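Local coordinates for uncharacterized protein (Cricetid herpesvirus 2, PDB 4ZKQ), which binds chemokines and, as a herpesvirus decoy receptor, probably keeps them from the receptors of the host, at residues H219-G224 against G391-L396; S311-S316 against Q376-L381. One frame throughout, in Å; residues are numbered along the deposited sequence.

Contact 1. Residues H219-G224 against G391-L396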
loop_
_atom_site.group_PDB
_atom_site.type_symbol
_atom_site.label_atom_id
_atom_site.label_comp_id
_atom_site.label_asym_id
_atom_site.label_seq_id
_atom_site.Cartn_x
_atom_site.Cartn_y
_atom_site.Cartn_z
ATOM N N HIS A 219 -0.093 -2.561 16.098
ATOM C CA HIS A 219 0.281 -1.239 15.618
ATOM C C HIS A 219 0.222 -0.231 16.749
ATOM O O HIS A 219 -0.628 -0.321 17.635
ATOM C CB HIS A 219 -0.631 -0.805 14.469
ATOM C CG HIS A 219 -2.084 -0.799 14.824
ATOM N ND1 HIS A 219 -2.737 0.331 15.271
ATOM C CD2 HIS A 219 -3.008 -1.788 14.814
ATOM C CE1 HIS A 219 -3.999 0.040 15.512
ATOM N NE2 HIS A 219 -4.194 -1.240 15.243
ATOM N N ARG A 220 1.158 0.706 16.717
ATOM C CA ARG A 220 1.180 1.836 17.634
ATOM C C ARG A 220 1.532 3.084 16.851
ATOM O O ARG A 220 2.335 3.037 15.913
ATOM C CB ARG A 220 2.176 1.601 18.770
ATOM C CG ARG A 220 1.649 0.653 19.820
ATOM C CD ARG A 220 2.670 0.340 20.886
ATOM N NE ARG A 220 3.719 -0.550 20.400
ATOM C CZ ARG A 220 4.605 -1.159 21.183
ATOM N NH1 ARG A 220 4.566 -0.984 22.498
ATOM N NH2 ARG A 220 5.525 -1.951 20.651
ATOM N N LEU A 221 0.905 4.193 17.225
ATOM C CA LEU A 221 1.158 5.474 16.588
ATOM C C LEU A 221 1.568 6.479 17.646
ATOM O O LEU A 221 0.906 6.608 18.679
ATOM C CB LEU A 221 -0.079 5.963 15.836
ATOM C CG LEU A 221 0.055 7.337 15.182
ATOM C CD1 LEU A 221 1.187 7.364 14.160
ATOM C CD2 LEU A 221 -1.259 7.737 14.537
ATOM N N TYR A 222 2.669 7.171 17.382
ATOM C CA TYR A 222 3.222 8.154 18.303
ATOM C C TYR A 222 3.356 9.522 17.658
ATOM O O TYR A 222 3.463 9.642 16.438
ATOM C CB TYR A 222 4.609 7.742 18.783
ATOM C CG TYR A 222 4.730 6.389 19.433
ATOM C CD1 TYR A 222 4.777 5.231 18.669
ATOM C CD2 TYR A 222 4.861 6.275 20.811
ATOM C CE1 TYR A 222 4.914 3.991 19.265
ATOM C CE2 TYR A 222 5.000 5.045 21.414
ATOM C CZ TYR A 222 5.030 3.907 20.637
ATOM O OH TYR A 222 5.165 2.679 21.240
ATOM N N CYS A 223 3.374 10.552 18.495
ATOM C CA CYS A 223 3.868 11.859 18.091
ATOM C C CYS A 223 5.056 12.102 18.999
ATOM O O CYS A 223 4.904 12.295 20.208
ATOM C CB CYS A 223 2.801 12.956 18.214
ATOM S SG CYS A 223 2.019 13.074 19.836
ATOM N N GLY A 224 6.246 12.036 18.419
ATOM C CA GLY A 224 7.456 11.995 19.210
ATOM C C GLY A 224 7.457 10.712 20.016
ATOM O O GLY A 224 7.569 9.617 19.457
ATOM N N GLY A 391 4.352 3.707 14.026
ATOM C CA GLY A 391 4.346 4.958 13.292
ATOM C C GLY A 391 4.664 6.109 14.226
ATOM O O GLY A 391 4.252 6.108 15.390
ATOM N N ARG A 392 5.414 7.080 13.719
ATOM C CA ARG A 392 5.817 8.237 14.504
ATOM C C ARG A 392 5.706 9.501 13.675
ATOM O O ARG A 392 6.348 9.630 12.634
ATOM C CB ARG A 392 7.245 8.064 15.023
ATOM C CG ARG A 392 7.371 6.897 15.970
ATOM C CD ARG A 392 8.753 6.759 16.563
ATOM N NE ARG A 392 8.889 5.481 17.260
ATOM C CZ ARG A 392 8.648 5.288 18.554
ATOM N NH1 ARG A 392 8.255 6.292 19.331
ATOM N NH2 ARG A 392 8.803 4.080 19.074
ATOM N N GLU A 393 4.863 10.419 14.135
ATOM C CA GLU A 393 4.693 11.708 13.486
ATOM C C GLU A 393 5.617 12.720 14.138
ATOM O O GLU A 393 5.786 12.721 15.362
ATOM C CB GLU A 393 3.232 12.173 13.571
ATOM C CG GLU A 393 2.265 11.303 12.781
ATOM C CD GLU A 393 0.819 11.756 12.879
ATOM O OE1 GLU A 393 0.569 12.931 13.228
ATOM O OE2 GLU A 393 -0.073 10.928 12.604
ATOM N N TYR A 394 6.214 13.573 13.309
ATOM C CA TYR A 394 7.070 14.651 13.777
ATOM C C TYR A 394 6.601 15.963 13.175
ATOM O O TYR A 394 6.401 16.067 11.961
ATOM C CB TYR A 394 8.533 14.389 13.418
ATOM C CG TYR A 394 9.102 13.161 14.084
ATOM C CD1 TYR A 394 9.699 13.248 15.329
ATOM C CD2 TYR A 394 9.043 11.916 13.468
ATOM C CE1 TYR A 394 10.218 12.145 15.947
ATOM C CE2 TYR A 394 9.564 10.797 14.082
ATOM C CZ TYR A 394 10.152 10.922 15.328
ATOM O OH TYR A 394 10.679 9.837 15.980
ATOM N N TYR A 395 6.398 16.950 14.044
ATOM C CA TYR A 395 5.956 18.279 13.641
ATOM C C TYR A 395 7.140 19.222 13.766
ATOM O O TYR A 395 7.672 19.437 14.860
ATOM C CB TYR A 395 4.773 18.742 14.497
ATOM C CG TYR A 395 3.713 17.678 14.644
ATOM C CD1 TYR A 395 3.191 17.040 13.530
ATOM C CD2 TYR A 395 3.257 17.287 15.894
ATOM C CE1 TYR A 395 2.238 16.056 13.653
ATOM C CE2 TYR A 395 2.300 16.299 16.028
ATOM C CZ TYR A 395 1.795 15.686 14.901
ATOM O OH TYR A 395 0.842 14.701 15.021
ATOM N N LEU A 396 7.568 19.748 12.625
ATOM C CA LEU A 396 8.754 20.587 12.544
ATOM C C LEU A 396 8.397 22.066 12.590
ATOM O O LEU A 396 7.295 22.455 12.205
ATOM C CB LEU A 396 9.521 20.297 11.249
ATOM C CG LEU A 396 10.403 19.052 11.168
ATOM C CD1 LEU A 396 9.597 17.783 11.339
ATOM C CD2 LEU A 396 11.144 19.036 9.837
HETATM O O HOH W 1 8.483 3.028 22.095
#
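Arg392 lays its guanidinium flat over one face of the Tyr222 ring, a stacked cation-pi pair in which CZ of Arg392 stands 4.0 Å from the ring centroid of Tyr222 and the two planes differ by only 18°. The pair sits on two neighbouring parallel strands, 206-223 and 388-395, within an otherwise largely antiparallel mixed beta-sheet. Both side chains start with CG anti to their own carbonyl carbon (chi1 -63° in Arg392), and the extended arginine runs beside the ring in the same direction. Glu390 forms a salt bridge with NH2 of Arg392, while Phe295 makes another cation-pi contact with this arginine. Between the backbones the bonds follow the parallel pattern: Gly391 N donates to Arg220 O, Tyr222 N to Gly391 O (2.8 Å), and Glu393 N to Tyr222 O. Past the strand end, Gly224 N still reaches Glu393 O at 3.2 Å. On the face of Leu221, Cys223 and Glu393, CD2 of Leu221 lies 3.9 Å from OE2 of Glu393, and CB of Cys223 packs against CE2 of Tyr395; Cys223 is also tied by a disulfide to Cys278. The hydroxyl of Tyr395 donates a short 2.5 Å bond to OE1 of Glu393, reaching that oxygen on its anti side, 28° out of the carboxylate plane.

Contact 2. Residues S311-S316 against Q376-L381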
loop_
_atom_site.group_PDB
_atom_site.type_symbol
_atom_site.label_atom_id
_atom_site.label_comp_id
_atom_site.label_asym_id
_atom_site.label_seq_id
_atom_site.Cartn_x
_atom_site.Cartn_y
_atom_site.Cartn_z
ATOM N N SER A 311 9.974 3.116 6.552
ATOM C CA SER A 311 9.522 4.065 5.545
ATOM C C SER A 311 9.462 5.434 6.190
ATOM O O SER A 311 8.905 5.574 7.273
ATOM C CB SER A 311 8.142 3.691 4.995
ATOM O OG SER A 311 8.076 2.333 4.613
ATOM N N VAL A 312 10.019 6.440 5.528
ATOM C CA VAL A 312 9.960 7.798 6.052
ATOM C C VAL A 312 9.615 8.751 4.931
ATOM O O VAL A 312 10.117 8.624 3.814
ATOM C CB VAL A 312 11.290 8.214 6.724
ATOM C CG1 VAL A 312 12.448 8.140 5.741
ATOM C CG2 VAL A 312 11.180 9.613 7.342
ATOM N N TRP A 313 8.732 9.698 5.219
ATOM C CA TRP A 313 8.457 10.742 4.256
ATOM C C TRP A 313 8.167 12.051 4.957
ATOM O O TRP A 313 7.863 12.072 6.146
ATOM C CB TRP A 313 7.294 10.346 3.343
ATOM C CG TRP A 313 5.979 10.191 4.015
ATOM C CD1 TRP A 313 5.465 9.049 4.560
ATOM C CD2 TRP A 313 4.990 11.204 4.201
ATOM N NE1 TRP A 313 4.215 9.290 5.073
ATOM C CE2 TRP A 313 3.898 10.610 4.865
ATOM C CE3 TRP A 313 4.916 12.561 3.867
ATOM C CZ2 TRP A 313 2.756 11.320 5.208
ATOM C CZ3 TRP A 313 3.780 13.266 4.206
ATOM C CH2 TRP A 313 2.715 12.647 4.868
ATOM N N GLY A 314 8.274 13.147 4.219
ATOM C CA GLY A 314 7.980 14.443 4.792
ATOM C C GLY A 314 7.573 15.463 3.757
ATOM O O GLY A 314 7.705 15.240 2.557
ATOM N N THR A 315 7.058 16.583 4.248
ATOM C CA THR A 315 6.681 17.714 3.418
ATOM C C THR A 315 6.852 18.970 4.262
ATOM O O THR A 315 6.528 18.967 5.449
ATOM C CB THR A 315 5.226 17.608 2.901
ATOM O OG1 THR A 315 4.917 18.752 2.097
ATOM C CG2 THR A 315 4.237 17.523 4.057
ATOM N N SER A 316 7.375 20.030 3.659
ATOM C CA SER A 316 7.606 21.278 4.377
ATOM C C SER A 316 6.319 22.045 4.639
ATOM O O SER A 316 6.338 23.094 5.281
ATOM C CB SER A 316 8.570 22.175 3.600
ATOM O OG SER A 316 9.907 21.732 3.730
ATOM N N GLN A 376 5.660 24.788 8.837
ATOM C CA GLN A 376 4.744 23.720 9.198
ATOM C C GLN A 376 5.206 22.381 8.630
ATOM O O GLN A 376 4.403 21.612 8.100
ATOM C CB GLN A 376 3.327 24.046 8.716
ATOM C CG GLN A 376 3.177 24.199 7.212
ATOM C CD GLN A 376 1.723 24.221 6.776
ATOM O OE1 GLN A 376 1.000 23.235 6.926
ATOM N NE2 GLN A 376 1.286 25.353 6.238
ATOM N N GLY A 377 6.503 22.103 8.747
ATOM C CA GLY A 377 7.059 20.845 8.282
ATOM C C GLY A 377 6.456 19.632 8.974
ATOM O O GLY A 377 6.072 19.701 10.143
ATOM N N PHE A 378 6.364 18.523 8.243
ATOM C CA PHE A 378 5.834 17.272 8.783
ATOM C C PHE A 378 6.653 16.095 8.284
ATOM O O PHE A 378 6.978 16.024 7.102
ATOM C CB PHE A 378 4.371 17.089 8.385
ATOM C CG PHE A 378 3.797 15.742 8.749
ATOM C CD1 PHE A 378 3.266 15.514 10.008
ATOM C CD2 PHE A 378 3.763 14.711 7.819
ATOM C CE1 PHE A 378 2.723 14.280 10.339
ATOM C CE2 PHE A 378 3.224 13.479 8.145
ATOM C CZ PHE A 378 2.703 13.261 9.402
ATOM N N VAL A 379 6.990 15.195 9.200
ATOM C CA VAL A 379 7.683 13.957 8.868
ATOM C C VAL A 379 6.957 12.787 9.527
ATOM O O VAL A 379 6.514 12.882 10.679
ATOM C CB VAL A 379 9.165 13.987 9.324
ATOM C CG1 VAL A 379 9.833 12.622 9.121
ATOM C CG2 VAL A 379 9.935 15.071 8.582
ATOM N N PHE A 380 6.824 11.695 8.775
ATOM C CA PHE A 380 6.273 10.446 9.277
ATOM C C PHE A 380 7.277 9.318 9.091
ATOM O O PHE A 380 7.778 9.107 7.988
ATOM C CB PHE A 380 4.971 10.093 8.561
ATOM C CG PHE A 380 4.311 8.852 9.088
ATOM C CD1 PHE A 380 3.874 8.794 10.394
ATOM C CD2 PHE A 380 4.130 7.745 8.277
ATOM C CE1 PHE A 380 3.267 7.660 10.892
ATOM C CE2 PHE A 380 3.521 6.610 8.765
ATOM C CZ PHE A 380 3.086 6.565 10.076
ATOM N N LEU A 381 7.569 8.611 10.175
ATOM C CA LEU A 381 8.431 7.438 10.140
ATOM C C LEU A 381 7.633 6.226 10.565
ATOM O O LEU A 381 7.040 6.222 11.641
ATOM C CB LEU A 381 9.636 7.618 11.068
ATOM C CG LEU A 381 10.505 6.380 11.302
ATOM C CD1 LEU A 381 11.210 5.974 10.008
ATOM C CD2 LEU A 381 11.507 6.635 12.415
#
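An aromatic cluster of Trp313, Phe378 and Phe380 covers one face of the antiparallel pairing between strands 308-315 and 378-384. CB of Phe380 sits over the five-membered ring of Trp313, a CH-pi contact 4.0 Å from CB to the ring centroid. At the far end of the indole, CH2 of Trp313 comes to 3.4 Å from CE2 of Phe378 near the plane of the phenyl ring; the six-membered ring and the phenyl ring are inclined at 55°. With CG between the backbone N and the carbonyl carbon (chi1 65°), the indole of Trp313 reaches across toward the neighbouring strand, and its NE1 is hydrogen-bonded to Thr80 O. The sheet beneath is regular: Trp313 and Phe380 form one hydrogen-bonded pair, with Phe380 N 2.9 Å from Trp313 O, and Thr315 with Phe378 forms the next. Between them lies the non-hydrogen-bonded pair Gly314 and Val379, whose alpha carbons are 4.1 Å apart. The other face is aliphatic. CG2 of Val312 meets CG1 of Val379 at 3.7 Å, and CD1 of Leu381 packs on CB of Val312. Phe350 touches both valines, and Leu352 touches Leu381, bringing strand 350-355 against this side.

Strands 378-384 and 388-395 follow each other in the chain and lie side by side in one sheet, so contacts 1 and 2, with centres about 10 Å apart, are joined through them. Probable hydrogen bonds run from Arg392 N to Leu381 O and from Tyr394 N to Val379 O, at 2.8 and 2.7 Å. Contact 2 is the more buried, and its side-chain contacts are chiefly aromatic and aliphatic; contact 1 is partly buried and mixes charge, hydroxyl and a disulfide with its aromatic packing. Their strand directions also differ: parallel in 219-224 with 391-396, antiparallel in 311-316 with 376-381. Phe378 and Phe380 both pack on the side chain of Glu393, joining the aromatic cluster to contact 1.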